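Local coordinates for protein neuraminidase (Influenza A virus, PDB 4GDI) that resembles influenza virus neuraminidases in its tetrameric beta-propeller fold, but has a diverged putative active site, so the sialidase activity of its relatives is doubtful here, at residues R43-F56 against R100-T112. Sequence-based numbering, arbitrary orientation.
Sequences RAYVSCDLTSCFKF and RSSSACFDGLKWT
Trp111 meets Phe56 and Phe106 on opposite faces of its indole, and this three-ring cluster is the hydrophobic centre of the contact. Phe56 brings CZ to 3.6 Å from Trp111 CZ3, the planes inclined obliquely at 57°. Ala104 lays its methyl over one face of Phe56, CB 4.0 Å from the ring centroid; a side chain this small lets strand 101-106 come close to the ring. Phe106 has CG anti to its backbone N (chi1 -167°), which brings one face of the ring against Asp49 CB in a CH-pi contact, Asp49 CB being 3.8 Å from the centroid. Leu50 adds its CG at the edge of Phe106.

Polar groups pin the other end. Arg43, long and bent at chi3, turns its guanidinium edge to the backbone of Arg100: NE and NH2 both donate to Arg100 O, at 2.7 and 2.8 Å, while NH2 also forms a salt bridge with Glu77. Tyr45 OH donates to Ser102 OG at 2.8 Å, and that serine in turn donates a hydrogen bond to a water, which donates to Arg43 O.

Two further waters bridge polar groups across the gap. One donates to Ser47 OG and Cys48 O and accepts from Phe106 N; Ser47 OG also bonds to Glu151. Another links Asp49 OD2 to Trp111 NE1, while Asp49 OD1 accepts from Thr51 N, an Asx turn, and from Ser52 N, which extends it to an Asx motif that shapes the hairpin bridged by Cys48-Cys53.

Strands 44-48 and 101-106 run nearly parallel (21°) with axes 6.5 Å apart, as edge strands of two successive sheets of the propeller, packed against each other without backbone pairing; Lys81 of strand 78-83 touches Phe56 and Trp111, and Cys105 is disulfide-bonded to Cys152.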
loop_
_atom_site.group_PDB
_atom_site.type_symbol
_atom_site.label_atom_id
_atom_site.label_comp_id
_atom_site.label_asym_id
_atom_site.label_seq_id
_atom_site.Cartn_x
_atom_site.Cartn_y
_atom_site.Cartn_z
ATOM N N ARG A 43 9.688 17.830 -15.219
ATOM C CA ARG A 43 9.429 18.998 -14.407
ATOM C C ARG A 43 9.230 18.573 -12.952
ATOM O O ARG A 43 8.438 19.155 -12.217
ATOM C CB ARG A 43 8.245 19.795 -14.966
ATOM C CG ARG A 43 8.488 20.183 -16.433
ATOM C CD ARG A 43 7.724 21.409 -16.909
ATOM N NE ARG A 43 6.388 21.075 -17.398
ATOM C CZ ARG A 43 6.125 20.523 -18.583
ATOM N NH1 ARG A 43 7.108 20.218 -19.425
ATOM N NH2 ARG A 43 4.865 20.268 -18.924
ATOM N N ALA A 44 10.010 17.582 -12.541
ATOM C CA ALA A 44 9.899 17.035 -11.202
ATOM C C ALA A 44 10.639 17.891 -10.179
ATOM O O ALA A 44 11.554 18.657 -10.511
ATOM C CB ALA A 44 10.406 15.594 -11.152
ATOM N N TYR A 45 10.210 17.762 -8.928
ATOM C CA TYR A 45 10.863 18.427 -7.807
ATOM C C TYR A 45 10.440 17.721 -6.525
ATOM O O TYR A 45 9.571 16.854 -6.544
ATOM C CB TYR A 45 10.507 19.923 -7.758
ATOM C CG TYR A 45 9.012 20.207 -7.657
ATOM C CD1 TYR A 45 8.225 20.259 -8.793
ATOM C CD2 TYR A 45 8.405 20.414 -6.424
ATOM C CE1 TYR A 45 6.867 20.514 -8.721
ATOM C CE2 TYR A 45 7.038 20.680 -6.332
ATOM C CZ TYR A 45 6.279 20.729 -7.488
ATOM O OH TYR A 45 4.941 20.974 -7.423
ATOM N N VAL A 46 11.042 18.106 -5.409
ATOM C CA VAL A 46 10.785 17.424 -4.158
ATOM C C VAL A 46 10.153 18.378 -3.151
ATOM O O VAL A 46 10.506 19.554 -3.103
ATOM C CB VAL A 46 12.091 16.847 -3.553
ATOM C CG1 VAL A 46 11.806 16.259 -2.166
ATOM C CG2 VAL A 46 12.711 15.791 -4.477
ATOM N N SER A 47 9.247 17.863 -2.325
ATOM C CA SER A 47 8.696 18.650 -1.212
ATOM C C SER A 47 8.204 17.690 -0.134
ATOM O O SER A 47 7.736 16.591 -0.438
ATOM C CB SER A 47 7.558 19.560 -1.709
ATOM O OG SER A 47 7.270 20.600 -0.791
ATOM N N CYS A 48 8.305 18.111 1.121
ATOM C CA CYS A 48 8.082 17.215 2.255
ATOM C C CYS A 48 6.949 17.680 3.173
ATOM O O CYS A 48 6.690 18.889 3.297
ATOM C CB CYS A 48 9.366 17.118 3.089
ATOM S SG CYS A 48 10.915 17.012 2.130
ATOM N N ASP A 49 6.272 16.728 3.811
ATOM C CA ASP A 49 5.410 17.061 4.934
ATOM C C ASP A 49 6.277 16.989 6.182
ATOM O O ASP A 49 7.502 17.075 6.067
ATOM C CB ASP A 49 4.130 16.176 5.002
ATOM C CG ASP A 49 4.418 14.668 5.092
ATOM O OD1 ASP A 49 5.471 14.228 5.632
ATOM O OD2 ASP A 49 3.546 13.914 4.616
ATOM N N LEU A 50 5.676 16.859 7.364
ATOM C CA LEU A 50 6.468 16.811 8.598
ATOM C C LEU A 50 7.088 15.441 8.856
ATOM O O LEU A 50 7.851 15.260 9.803
ATOM C CB LEU A 50 5.624 17.206 9.809
ATOM C CG LEU A 50 5.019 18.609 9.789
ATOM C CD1 LEU A 50 4.288 18.889 11.106
ATOM C CD2 LEU A 50 6.099 19.636 9.545
ATOM N N THR A 51 6.778 14.476 8.008
ATOM C CA THR A 51 7.251 13.118 8.219
ATOM C C THR A 51 8.190 12.623 7.132
ATOM O O THR A 51 9.241 12.055 7.423
ATOM C CB THR A 51 6.054 12.162 8.283
ATOM O OG1 THR A 51 5.343 12.413 9.489
ATOM C CG2 THR A 51 6.516 10.708 8.251
ATOM N N SER A 52 7.799 12.820 5.880
ATOM C CA SER A 52 8.590 12.333 4.754
ATOM C C SER A 52 8.484 13.241 3.529
ATOM O O SER A 52 7.749 14.234 3.527
ATOM C CB SER A 52 8.169 10.907 4.396
ATOM O OG SER A 52 6.793 10.854 4.078
ATOM N N CYS A 53 9.218 12.884 2.480
ATOM C CA CYS A 53 9.315 13.729 1.299
ATOM C C CYS A 53 8.777 13.013 0.071
ATOM O O CYS A 53 8.716 11.781 0.025
ATOM C CB CYS A 53 10.761 14.166 1.092
ATOM S SG CYS A 53 11.407 15.055 2.504
ATOM N N PHE A 54 8.354 13.804 -0.904
ATOM C CA PHE A 54 7.707 13.286 -2.095
ATOM C C PHE A 54 8.324 13.908 -3.342
ATOM O O PHE A 54 8.859 15.017 -3.307
ATOM C CB PHE A 54 6.197 13.585 -2.071
ATOM C CG PHE A 54 5.483 12.997 -0.883
ATOM C CD1 PHE A 54 5.450 13.678 0.329
ATOM C CD2 PHE A 54 4.859 11.759 -0.975
ATOM C CE1 PHE A 54 4.806 13.135 1.445
ATOM C CE2 PHE A 54 4.217 11.198 0.140
ATOM C CZ PHE A 54 4.188 11.897 1.350
ATOM N N LYS A 55 8.233 13.164 -4.433
ATOM C CA LYS A 55 8.528 13.659 -5.766
ATOM C C LYS A 55 7.222 14.097 -6.415
ATOM O O LYS A 55 6.312 13.290 -6.605
ATOM C CB LYS A 55 9.190 12.559 -6.601
ATOM C CG LYS A 55 9.427 12.949 -8.054
ATOM C CD LYS A 55 10.258 11.905 -8.793
ATOM C CE LYS A 55 9.507 11.351 -9.997
ATOM N NZ LYS A 55 10.073 10.066 -10.488
ATOM N N PHE A 56 7.133 15.383 -6.738
ATOM C CA PHE A 56 6.034 15.925 -7.516
ATOM C C PHE A 56 6.520 16.056 -8.960
ATOM O O PHE A 56 7.655 16.462 -9.191
ATOM C CB PHE A 56 5.623 17.299 -6.983
ATOM C CG PHE A 56 4.945 17.253 -5.645
ATOM C CD1 PHE A 56 5.686 17.127 -4.493
ATOM C CD2 PHE A 56 3.570 17.358 -5.545
ATOM C CE1 PHE A 56 5.071 17.086 -3.272
ATOM C CE2 PHE A 56 2.954 17.322 -4.319
ATOM C CZ PHE A 56 3.696 17.181 -3.192
ATOM N N ARG A 100 0.337 21.748 -16.419
ATOM C CA ARG A 100 1.520 21.769 -17.287
ATOM C C ARG A 100 2.754 22.232 -16.505
ATOM O O ARG A 100 3.888 21.869 -16.829
ATOM C CB ARG A 100 1.306 22.724 -18.465
ATOM C CG ARG A 100 0.002 22.504 -19.224
ATOM C CD ARG A 100 -0.173 23.555 -20.318
ATOM N NE ARG A 100 0.634 23.258 -21.494
ATOM C CZ ARG A 100 0.203 22.572 -22.549
ATOM N NH1 ARG A 100 -1.041 22.105 -22.594
ATOM N NH2 ARG A 100 1.022 22.355 -23.570
ATOM N N SER A 101 2.522 23.072 -15.500
ATOM C CA SER A 101 3.552 23.416 -14.543
ATOM C C SER A 101 2.922 23.474 -13.158
ATOM O O SER A 101 1.696 23.540 -13.017
ATOM C CB SER A 101 4.227 24.740 -14.895
ATOM O OG SER A 101 3.340 25.856 -14.823
ATOM N N SER A 102 3.753 23.446 -12.131
ATOM C CA SER A 102 3.214 23.355 -10.776
ATOM C C SER A 102 4.140 23.851 -9.681
ATOM O O SER A 102 5.315 24.128 -9.897
ATOM C CB SER A 102 2.830 21.906 -10.473
ATOM O OG SER A 102 3.966 21.158 -10.092
ATOM N N SER A 103 3.570 23.962 -8.491
ATOM C CA SER A 103 4.343 24.170 -7.288
ATOM C C SER A 103 3.527 23.599 -6.145
ATOM O O SER A 103 2.299 23.600 -6.197
ATOM C CB SER A 103 4.595 25.656 -7.059
ATOM O OG SER A 103 5.438 25.853 -5.934
ATOM N N ALA A 104 4.200 23.104 -5.120
ATOM C CA ALA A 104 3.510 22.542 -3.981
ATOM C C ALA A 104 4.312 22.769 -2.710
ATOM O O ALA A 104 5.531 22.889 -2.731
ATOM C CB ALA A 104 3.275 21.036 -4.191
ATOM N N CYS A 105 3.616 22.843 -1.591
ATOM C CA CYS A 105 4.296 23.043 -0.324
ATOM C C CYS A 105 3.322 22.741 0.808
ATOM O O CYS A 105 2.130 23.073 0.712
ATOM C CB CYS A 105 4.855 24.476 -0.204
ATOM S SG CYS A 105 3.728 25.847 -0.685
ATOM N N PHE A 106 3.855 22.113 1.858
ATOM C CA PHE A 106 3.102 21.737 3.056
ATOM C C PHE A 106 3.320 22.772 4.146
ATOM O O PHE A 106 4.460 23.093 4.485
ATOM C CB PHE A 106 3.586 20.367 3.541
ATOM C CG PHE A 106 2.691 19.727 4.566
ATOM C CD1 PHE A 106 1.486 19.151 4.186
ATOM C CD2 PHE A 106 3.066 19.680 5.904
ATOM C CE1 PHE A 106 0.659 18.541 5.128
ATOM C CE2 PHE A 106 2.244 19.082 6.860
ATOM C CZ PHE A 106 1.035 18.516 6.468
ATOM N N ASP A 107 2.238 23.290 4.719
ATOM C CA ASP A 107 2.361 24.383 5.682
ATOM C C ASP A 107 2.376 23.931 7.143
ATOM O O ASP A 107 2.441 24.767 8.052
ATOM C CB ASP A 107 1.265 25.433 5.467
ATOM C CG ASP A 107 -0.141 24.927 5.817
ATOM O OD1 ASP A 107 -0.292 23.794 6.329
ATOM O OD2 ASP A 107 -1.103 25.694 5.579
ATOM N N GLY A 108 2.331 22.620 7.360
ATOM C CA GLY A 108 2.271 22.064 8.702
ATOM C C GLY A 108 0.932 21.385 8.947
ATOM O O GLY A 108 0.855 20.411 9.687
ATOM N N LEU A 109 -0.116 21.900 8.309
ATOM C CA LEU A 109 -1.446 21.300 8.366
ATOM C C LEU A 109 -1.866 20.619 7.076
ATOM O O LEU A 109 -2.323 19.470 7.084
ATOM C CB LEU A 109 -2.485 22.370 8.703
ATOM C CG LEU A 109 -2.628 22.678 10.197
ATOM C CD1 LEU A 109 -1.262 22.764 10.863
ATOM C CD2 LEU A 109 -3.405 23.959 10.393
ATOM N N LYS A 110 -1.738 21.338 5.965
ATOM C CA LYS A 110 -2.210 20.829 4.692
ATOM C C LYS A 110 -1.258 21.161 3.529
ATOM O O LYS A 110 -0.433 22.055 3.632
ATOM C CB LYS A 110 -3.589 21.401 4.392
ATOM C CG LYS A 110 -4.651 21.045 5.414
ATOM C CD LYS A 110 -5.059 19.590 5.320
ATOM C CE LYS A 110 -6.260 19.292 6.211
ATOM N NZ LYS A 110 -6.758 17.898 6.029
ATOM N N TRP A 111 -1.391 20.422 2.430
ATOM C CA TRP A 111 -0.702 20.752 1.194
ATOM C C TRP A 111 -1.415 21.860 0.446
ATOM O O TRP A 111 -2.624 21.788 0.232
ATOM C CB TRP A 111 -0.641 19.540 0.265
ATOM C CG TRP A 111 0.352 18.520 0.684
ATOM C CD1 TRP A 111 0.097 17.368 1.362
ATOM C CD2 TRP A 111 1.767 18.548 0.453
ATOM N NE1 TRP A 111 1.263 16.678 1.573
ATOM C CE2 TRP A 111 2.303 17.374 1.020
ATOM C CE3 TRP A 111 2.632 19.452 -0.181
ATOM C CZ2 TRP A 111 3.669 17.074 0.979
ATOM C CZ3 TRP A 111 3.989 19.163 -0.217
ATOM C CH2 TRP A 111 4.498 17.982 0.369
ATOM N N THR A 112 -0.657 22.884 0.071
ATOM C CA THR A 112 -1.068 23.827 -0.959
ATOM C C THR A 112 -0.421 23.385 -2.278
ATOM O O THR A 112 0.792 23.167 -2.344
ATOM C CB THR A 112 -0.603 25.253 -0.647
ATOM O OG1 THR A 112 -1.128 25.672 0.620
ATOM C CG2 THR A 112 -1.059 26.211 -1.719
HETATM O O HOH W 1 5.670 20.644 -12.069
HETATM O O HOH W 2 6.493 21.005 1.688
HETATM O O HOH W 3 1.475 14.271 3.090
#